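PDB 2OBL: EscN from Escherichia coli O127:H6, which is a P-loop protein of the bacterial type III secretion system, built like the nucleotide-binding domain of the ATP synthase alpha/beta family. Local coordinates for residues F55-R60 / G89-G94; S80-S85 / I244-E249. The protein carries 1 engineered substitution. All coordinates share one frame; numbering follows the deposited sequence.

Contact 1: residues F55-R60 / G89-G94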
ATOM      1  N   PHE A  55      10.503  -5.188  -5.129  1.00 22.28           N
ATOM      2  CA  PHE A  55      10.213  -3.771  -4.959  1.00 22.55           C
ATOM      3  C   PHE A  55      10.398  -3.457  -3.494  1.00 23.12           C
ATOM      4  O   PHE A  55       9.656  -3.958  -2.644  1.00 22.17           O
ATOM      5  CB  PHE A  55       8.783  -3.438  -5.392  1.00 22.89           C
ATOM      6  CG  PHE A  55       8.443  -1.984  -5.272  1.00 22.18           C
ATOM      7  CD1 PHE A  55       8.811  -1.086  -6.268  1.00 23.10           C
ATOM      8  CD2 PHE A  55       7.766  -1.510  -4.170  1.00 22.62           C
ATOM      9  CE1 PHE A  55       8.491   0.277  -6.157  1.00 22.77           C
ATOM     10  CE2 PHE A  55       7.445  -0.157  -4.051  1.00 23.08           C
ATOM     11  CZ  PHE A  55       7.818   0.730  -5.040  1.00 23.18           C
ATOM     12  N   ILE A  56      11.419  -2.659  -3.200  1.00 22.72           N
ATOM     13  CA  ILE A  56      11.823  -2.407  -1.825  1.00 23.95           C
ATOM     14  C   ILE A  56      11.000  -1.262  -1.224  1.00 24.38           C
ATOM     15  O   ILE A  56      10.877  -0.197  -1.826  1.00 25.63           O
ATOM     16  CB  ILE A  56      13.352  -2.107  -1.759  1.00 24.23           C
ATOM     17  CG1 ILE A  56      14.135  -3.265  -2.380  1.00 25.01           C
ATOM     18  CG2 ILE A  56      13.813  -1.867  -0.332  1.00 24.11           C
ATOM     19  CD1 ILE A  56      15.551  -2.888  -2.798  1.00 26.59           C
ATOM     20  N   LEU A  57      10.422  -1.490  -0.048  1.00 23.97           N
ATOM     21  CA  LEU A  57       9.598  -0.474   0.615  1.00 24.58           C
ATOM     22  C   LEU A  57      10.359   0.297   1.698  1.00 24.42           C
ATOM     23  O   LEU A  57       9.963   1.396   2.092  1.00 24.58           O
ATOM     24  CB  LEU A  57       8.360  -1.126   1.251  1.00 24.49           C
ATOM     25  CG  LEU A  57       7.332  -1.769   0.318  1.00 25.17           C
ATOM     26  CD1 LEU A  57       6.063  -2.110   1.098  1.00 25.65           C
ATOM     27  CD2 LEU A  57       6.996  -0.860  -0.840  1.00 25.40           C
ATOM     28  N   GLY A  58      11.426  -0.304   2.205  1.00 24.54           N
ATOM     29  CA  GLY A  58      12.147   0.267   3.334  1.00 25.23           C
ATOM     30  C   GLY A  58      11.400   0.006   4.632  1.00 25.80           C
ATOM     31  O   GLY A  58      11.469   0.804   5.573  1.00 27.52           O
ATOM     32  N   VAL A  59      10.658  -1.099   4.667  1.00 23.74           N
ATOM     33  CA  VAL A  59       9.971  -1.553   5.867  1.00 22.48           C
ATOM     34  C   VAL A  59      10.427  -2.987   6.103  1.00 22.30           C
ATOM     35  O   VAL A  59      10.135  -3.877   5.299  1.00 21.95           O
ATOM     36  CB  VAL A  59       8.424  -1.518   5.698  1.00 22.75           C
ATOM     37  CG1 VAL A  59       7.734  -2.023   6.959  1.00 22.75           C
ATOM     38  CG2 VAL A  59       7.952  -0.110   5.371  1.00 22.86           C
ATOM     39  N   ARG A  60      11.166  -3.205   7.188  1.00 21.72           N
ATOM     40  CA  ARG A  60      11.778  -4.517   7.440  1.00 21.54           C
ATOM     41  C   ARG A  60      10.803  -5.677   7.424  1.00 20.75           C
ATOM     42  O   ARG A  60      11.077  -6.707   6.828  1.00 21.29           O
ATOM     43  CB  ARG A  60      12.546  -4.525   8.764  1.00 22.25           C
ATOM     44  CG  ARG A  60      13.829  -3.715   8.719  1.00 23.04           C
ATOM     45  CD  ARG A  60      14.709  -4.028   9.930  1.00 25.24           C
ATOM     46  NE  ARG A  60      14.044  -3.676  11.183  1.00 25.83           N
ATOM     47  CZ  ARG A  60      14.291  -2.572  11.879  1.00 25.84           C
ATOM     48  NH1 ARG A  60      15.196  -1.701  11.451  1.00 26.25           N
ATOM     49  NH2 ARG A  60      13.620  -2.331  13.004  1.00 25.73           N
ATOM     50  N   GLY A  89       3.529   6.756   5.211  1.00 10.98           N
ATOM     51  CA  GLY A  89       4.651   7.696   5.188  1.00 11.82           C
ATOM     52  C   GLY A  89       5.994   6.989   5.079  1.00 12.85           C
ATOM     53  O   GLY A  89       6.861   7.390   4.300  1.00 12.44           O
ATOM     54  N   MET A  90       6.179   5.940   5.873  1.00 13.43           N
ATOM     55  CA  MET A  90       7.447   5.205   5.863  1.00 16.29           C
ATOM     56  C   MET A  90       7.717   4.649   4.480  1.00 13.75           C
ATOM     57  O   MET A  90       8.849   4.663   3.986  1.00 11.81           O
ATOM     58  CB  MET A  90       7.389   4.051   6.852  1.00 17.68           C
ATOM     59  CG  MET A  90       7.498   4.488   8.285  1.00 21.05           C
ATOM     60  SD  MET A  90       7.374   3.061   9.373  1.00 23.38           S
ATOM     61  CE  MET A  90       8.684   2.023   8.743  1.00 22.66           C
ATOM     62  N   ILE A  91       6.657   4.152   3.856  1.00 12.92           N
ATOM     63  CA  ILE A  91       6.775   3.568   2.526  1.00 13.07           C
ATOM     64  C   ILE A  91       7.163   4.623   1.486  1.00 12.93           C
ATOM     65  O   ILE A  91       8.072   4.403   0.687  1.00 13.75           O
ATOM     66  CB  ILE A  91       5.476   2.816   2.096  1.00 12.42           C
ATOM     67  CG1 ILE A  91       5.272   1.560   2.961  1.00 13.74           C
ATOM     68  CG2 ILE A  91       5.599   2.422   0.630  1.00 13.36           C
ATOM     69  CD1 ILE A  91       3.870   0.920   2.830  1.00 13.51           C
ATOM     70  N   CYS A  92       6.485   5.773   1.497  1.00 13.39           N
ATOM     71  CA  CYS A  92       6.810   6.833   0.547  1.00 13.46           C
ATOM     72  C   CYS A  92       8.261   7.280   0.699  1.00 13.57           C
ATOM     73  O   CYS A  92       8.945   7.537  -0.289  1.00 14.35           O
ATOM     74  CB  CYS A  92       5.877   8.039   0.710  1.00 13.22           C
ATOM     75  SG  CYS A  92       4.173   7.772   0.170  1.00 15.14           S
ATOM     76  N   ASN A  93       8.739   7.342   1.939  1.00 13.82           N
ATOM     77  CA  ASN A  93      10.088   7.841   2.199  1.00 14.69           C
ATOM     78  C   ASN A  93      11.165   6.787   1.978  1.00 16.48           C
ATOM     79  O   ASN A  93      12.327   7.118   1.730  1.00 16.96           O
ATOM     80  CB  ASN A  93      10.169   8.387   3.617  1.00 14.54           C
ATOM     81  CG  ASN A  93       9.326   9.630   3.809  1.00 14.27           C
ATOM     82  OD1 ASN A  93       9.120  10.397   2.874  1.00 15.72           O
ATOM     83  ND2 ASN A  93       8.842   9.840   5.025  1.00 13.30           N
ATOM     84  N   GLY A  94      10.778   5.518   2.075  1.00 16.41           N
ATOM     85  CA  GLY A  94      11.720   4.421   2.002  1.00 17.99           C
ATOM     86  C   GLY A  94      11.715   3.651   0.699  1.00 18.66           C
ATOM     87  O   GLY A  94      12.687   2.964   0.392  1.00 19.42           O
TER
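Met90 is the first residue of the helical segment to reach the facing loop. Its chain bends at the thioether (chi3 56°), bringing CE within 4.1 Å of Val59 CG2, and the two side chains meet at about a right angle. A flexible methionine suits this partly exposed border because its long chain can lay its methyl against Val59.

One step on, Ile91 buries more surface here than any other helix residue and uses both branches. CG2 packs on Leu57 CD2 at 3.9 Å, and CD1 lies 4.1 Å from Leu57 CD1, as the two side chains run side by side in the same direction. CG1 takes the other partner, Val59 CG2, at 4.0 Å. A beta-branched residue can thus serve two neighbours from one position.

The helix ends at Gly94, where backbone meets backbone: its CA is 4.4 Å from Gly58 CA, and Leu57 O comes to 3.2 Å from Gly94 C. With no side chain on either glycine, the loop can lie directly against the last turn: a CB on Gly58 would run into Gly94 CA, and its positive phi (78°) also favours glycine.

Asp63 of helix 60-65 accepts hydrogen bonds from Leu57 N and Gly58 N and so steadies the turn, while Ile91 packs on Leu163 and Met165 of strand 161-167. The helix end is held between the central sheet and the loop entering helix 60-65.

Contact 2: residues S80-S85 / I244-E249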
ATOM      1  N   SER A  80      -9.140   2.239  12.059  1.00 15.75           N
ATOM      2  CA  SER A  80      -8.689   3.491  12.653  1.00 17.94           C
ATOM      3  C   SER A  80      -7.719   3.266  13.792  1.00 18.19           C
ATOM      4  O   SER A  80      -7.812   2.274  14.515  1.00 18.71           O
ATOM      5  CB  SER A  80      -9.887   4.283  13.193  1.00 18.91           C
ATOM      6  OG  SER A  80     -10.735   4.665  12.138  1.00 21.68           O
ATOM      7  N   GLY A  81      -6.808   4.215  13.971  1.00 18.41           N
ATOM      8  CA  GLY A  81      -5.934   4.227  15.125  1.00 18.33           C
ATOM      9  C   GLY A  81      -4.998   3.044  15.192  1.00 18.10           C
ATOM     10  O   GLY A  81      -4.635   2.601  16.283  1.00 18.98           O
ATOM     11  N   VAL A  82      -4.594   2.531  14.034  1.00 17.36           N
ATOM     12  CA  VAL A  82      -3.601   1.464  14.017  1.00 16.66           C
ATOM     13  C   VAL A  82      -2.318   1.857  13.280  1.00 16.90           C
ATOM     14  O   VAL A  82      -1.504   1.001  12.957  1.00 16.63           O
ATOM     15  CB  VAL A  82      -4.161   0.137  13.454  1.00 16.97           C
ATOM     16  CG1 VAL A  82      -5.320  -0.360  14.315  1.00 16.08           C
ATOM     17  CG2 VAL A  82      -4.567   0.289  11.992  1.00 16.26           C
ATOM     18  N   GLY A  83      -2.147   3.150  13.012  1.00 16.93           N
ATOM     19  CA  GLY A  83      -0.871   3.638  12.469  1.00 17.08           C
ATOM     20  C   GLY A  83      -0.745   3.573  10.961  1.00 17.55           C
ATOM     21  O   GLY A  83       0.368   3.600  10.426  1.00 16.61           O
ATOM     22  N   LYS A  84      -1.878   3.486  10.266  1.00 16.51           N
ATOM     23  CA  LYS A  84      -1.853   3.391   8.814  1.00 16.49           C
ATOM     24  C   LYS A  84      -1.067   4.538   8.180  1.00 15.53           C
ATOM     25  O   LYS A  84      -0.170   4.302   7.397  1.00 14.27           O
ATOM     26  CB  LYS A  84      -3.276   3.339   8.244  1.00 17.60           C
ATOM     27  CG  LYS A  84      -3.352   3.508   6.724  1.00 18.58           C
ATOM     28  CD  LYS A  84      -4.777   3.852   6.278  1.00 20.95           C
ATOM     29  CE  LYS A  84      -5.242   5.212   6.805  1.00 21.88           C
ATOM     30  NZ  LYS A  84      -4.885   6.444   6.017  1.00 23.78           N
ATOM     31  N   SER A  85      -1.401   5.780   8.518  1.00 15.19           N
ATOM     32  CA  SER A  85      -0.755   6.901   7.830  1.00 15.71           C
ATOM     33  C   SER A  85       0.766   6.887   8.046  1.00 14.48           C
ATOM     34  O   SER A  85       1.548   7.188   7.130  1.00 13.85           O
ATOM     35  CB  SER A  85      -1.384   8.230   8.243  1.00 17.39           C
ATOM     36  OG  SER A  85      -2.675   8.345   7.655  1.00 19.47           O
ATOM     37  N   ILE A 244      -1.320  -6.641   3.077  1.00 11.81           N
ATOM     38  CA  ILE A 244      -0.705  -6.362   4.353  1.00 12.07           C
ATOM     39  C   ILE A 244      -1.839  -5.986   5.294  1.00 12.07           C
ATOM     40  O   ILE A 244      -2.608  -5.068   5.007  1.00 12.34           O
ATOM     41  CB  ILE A 244       0.240  -5.161   4.236  1.00 12.72           C
ATOM     42  CG1 ILE A 244       1.358  -5.454   3.233  1.00 14.15           C
ATOM     43  CG2 ILE A 244       0.809  -4.766   5.596  1.00 12.76           C
ATOM     44  CD1 ILE A 244       2.174  -6.685   3.581  1.00 15.67           C
ATOM     45  N   VAL A 245      -1.927  -6.660   6.424  1.00 10.45           N
ATOM     46  CA  VAL A 245      -3.046  -6.428   7.336  1.00 11.46           C
ATOM     47  C   VAL A 245      -2.562  -5.835   8.648  1.00 11.13           C
ATOM     48  O   VAL A 245      -1.688  -6.416   9.306  1.00 11.48           O
ATOM     49  CB  VAL A 245      -3.789  -7.731   7.624  1.00 12.00           C
ATOM     50  CG1 VAL A 245      -4.887  -7.501   8.670  1.00 12.15           C
ATOM     51  CG2 VAL A 245      -4.353  -8.302   6.322  1.00 11.77           C
ATOM     52  N   LEU A 246      -3.132  -4.696   9.034  1.00  9.85           N
ATOM     53  CA  LEU A 246      -2.790  -4.069  10.315  1.00 10.34           C
ATOM     54  C   LEU A 246      -3.904  -4.366  11.297  1.00 11.75           C
ATOM     55  O   LEU A 246      -5.073  -4.376  10.914  1.00 11.93           O
ATOM     56  CB  LEU A 246      -2.664  -2.552  10.160  1.00 11.81           C
ATOM     57  CG  LEU A 246      -1.800  -2.058   9.013  1.00 12.13           C
ATOM     58  CD1 LEU A 246      -1.566  -0.529   9.121  1.00 13.19           C
ATOM     59  CD2 LEU A 246      -0.475  -2.801   8.999  1.00 12.11           C
ATOM     60  N   THR A 247      -3.555  -4.575  12.563  1.00 11.47           N
ATOM     61  CA  THR A 247      -4.555  -4.951  13.553  1.00 13.20           C
ATOM     62  C   THR A 247      -4.551  -4.058  14.773  1.00 13.35           C
ATOM     63  O   THR A 247      -3.499  -3.583  15.206  1.00 13.62           O
ATOM     64  CB  THR A 247      -4.374  -6.407  14.032  1.00 13.41           C
ATOM     65  OG1 THR A 247      -3.110  -6.538  14.707  1.00 13.30           O
ATOM     66  CG2 THR A 247      -4.450  -7.381  12.859  1.00 12.42           C
ATOM     67  N   ARG A 248      -5.742  -3.845  15.322  1.00 14.88           N
ATOM     68  CA  ARG A 248      -5.899  -3.137  16.595  1.00 16.16           C
ATOM     69  C   ARG A 248      -5.125  -3.848  17.701  1.00 15.71           C
ATOM     70  O   ARG A 248      -4.524  -3.205  18.563  1.00 16.19           O
ATOM     71  CB  ARG A 248      -7.383  -3.016  16.951  1.00 18.65           C
ATOM     72  CG  ARG A 248      -7.663  -2.182  18.195  1.00 21.44           C
ATOM     73  CD  ARG A 248      -9.029  -1.506  18.116  1.00 24.28           C
ATOM     74  NE  ARG A 248      -9.026  -0.424  17.132  1.00 26.46           N
ATOM     75  CZ  ARG A 248      -9.670  -0.468  15.970  1.00 27.08           C
ATOM     76  NH1 ARG A 248     -10.383  -1.541  15.644  1.00 27.52           N
ATOM     77  NH2 ARG A 248      -9.601   0.561  15.133  1.00 27.18           N
ATOM     78  N   GLU A 249      -5.117  -5.176  17.664  1.00 14.94           N
ATOM     79  CA  GLU A 249      -4.405  -5.961  18.670  1.00 14.92           C
ATOM     80  C   GLU A 249      -2.915  -5.624  18.769  1.00 14.45           C
ATOM     81  O   GLU A 249      -2.372  -5.501  19.878  1.00 13.65           O
ATOM     82  CB  GLU A 249      -4.621  -7.459  18.435  1.00 15.12           C
ATOM     83  CG  GLU A 249      -6.028  -7.940  18.798  1.00 15.47           C
ATOM     84  CD  GLU A 249      -7.119  -7.504  17.811  1.00 16.63           C
ATOM     85  OE1 GLU A 249      -6.807  -7.176  16.635  1.00 15.35           O
ATOM     86  OE2 GLU A 249      -8.301  -7.496  18.225  1.00 17.28           O
TER
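Val82 and Arg248 bring the two backbones together, with CA atoms 5.8 Å apart, where two helices are just beginning. Gly83 is the N-cap of helix 84-94, and Thr247 is the N-cap of helix 248-251, its OG1 bonded to Leu250 N. Gly81 and Gly83 both have positive phi, which glycine accommodates readily, and these turns present Val82 to the other segment.

Val82 wedges its two methyls against different parts of the 244-249 segment. CG1 lies 3.6 Å from Arg248 CA, and CG2 lies 3.9 Å from Leu246 CB. Its compact, branched, apolar shape suits this buried spot. Leu246 continues the apolar strip with CD1, 3.9 Å from Lys84 CA, while it also touches Ala78.

The run from strand 73-78 through this loop into helix 84-94 is consistent with a P-loop (Walker A motif), and strand 242-245 pairs in parallel with that same strand. Lys84, which would be the motif's lysine, turns its amino group away from the contact to a salt bridge with Asp167; a bound imidazole lies near its side chain.

At the outer end, Arg248 leaves its backbone with CG anti to N (chi1 -175°) and then bends at chi3, which folds the guanidinium back to the loop. A long arginine can start beside Val82 yet bring an N-H to Ser80. NH2 donates to Ser80 O at 2.6 Å, meeting a carbonyl lone pair in the carbonyl plane. The bond is far from straight (132° at the hydrogen), and the oxygen sits 23° out of the guanidinium plane, with Val82 CG1 over one face.

How the contacts relate
The two contacts have centres about 16 Å apart and share helix 84-94: contact 2 gathers round its N-terminal end and the loop before it, contact 1 round its C-terminal turns. Along the chain the segments come in the order 55-60, 80-85, 89-94, 244-249, so the two contacts alternate. All four lie in the alpha/beta-family nucleotide-binding range. Contact 1 sets the helix against the loop leading into helix 60-65, whereas contact 2 joins the probable P-loop to the segment leading from strand 242-245, a neighbour of strand 73-78 in the main sheet, into helix 248-251. The helix is thus met near its C-terminal end by the 55-60 loop, while the loop at its start packs on 244-249.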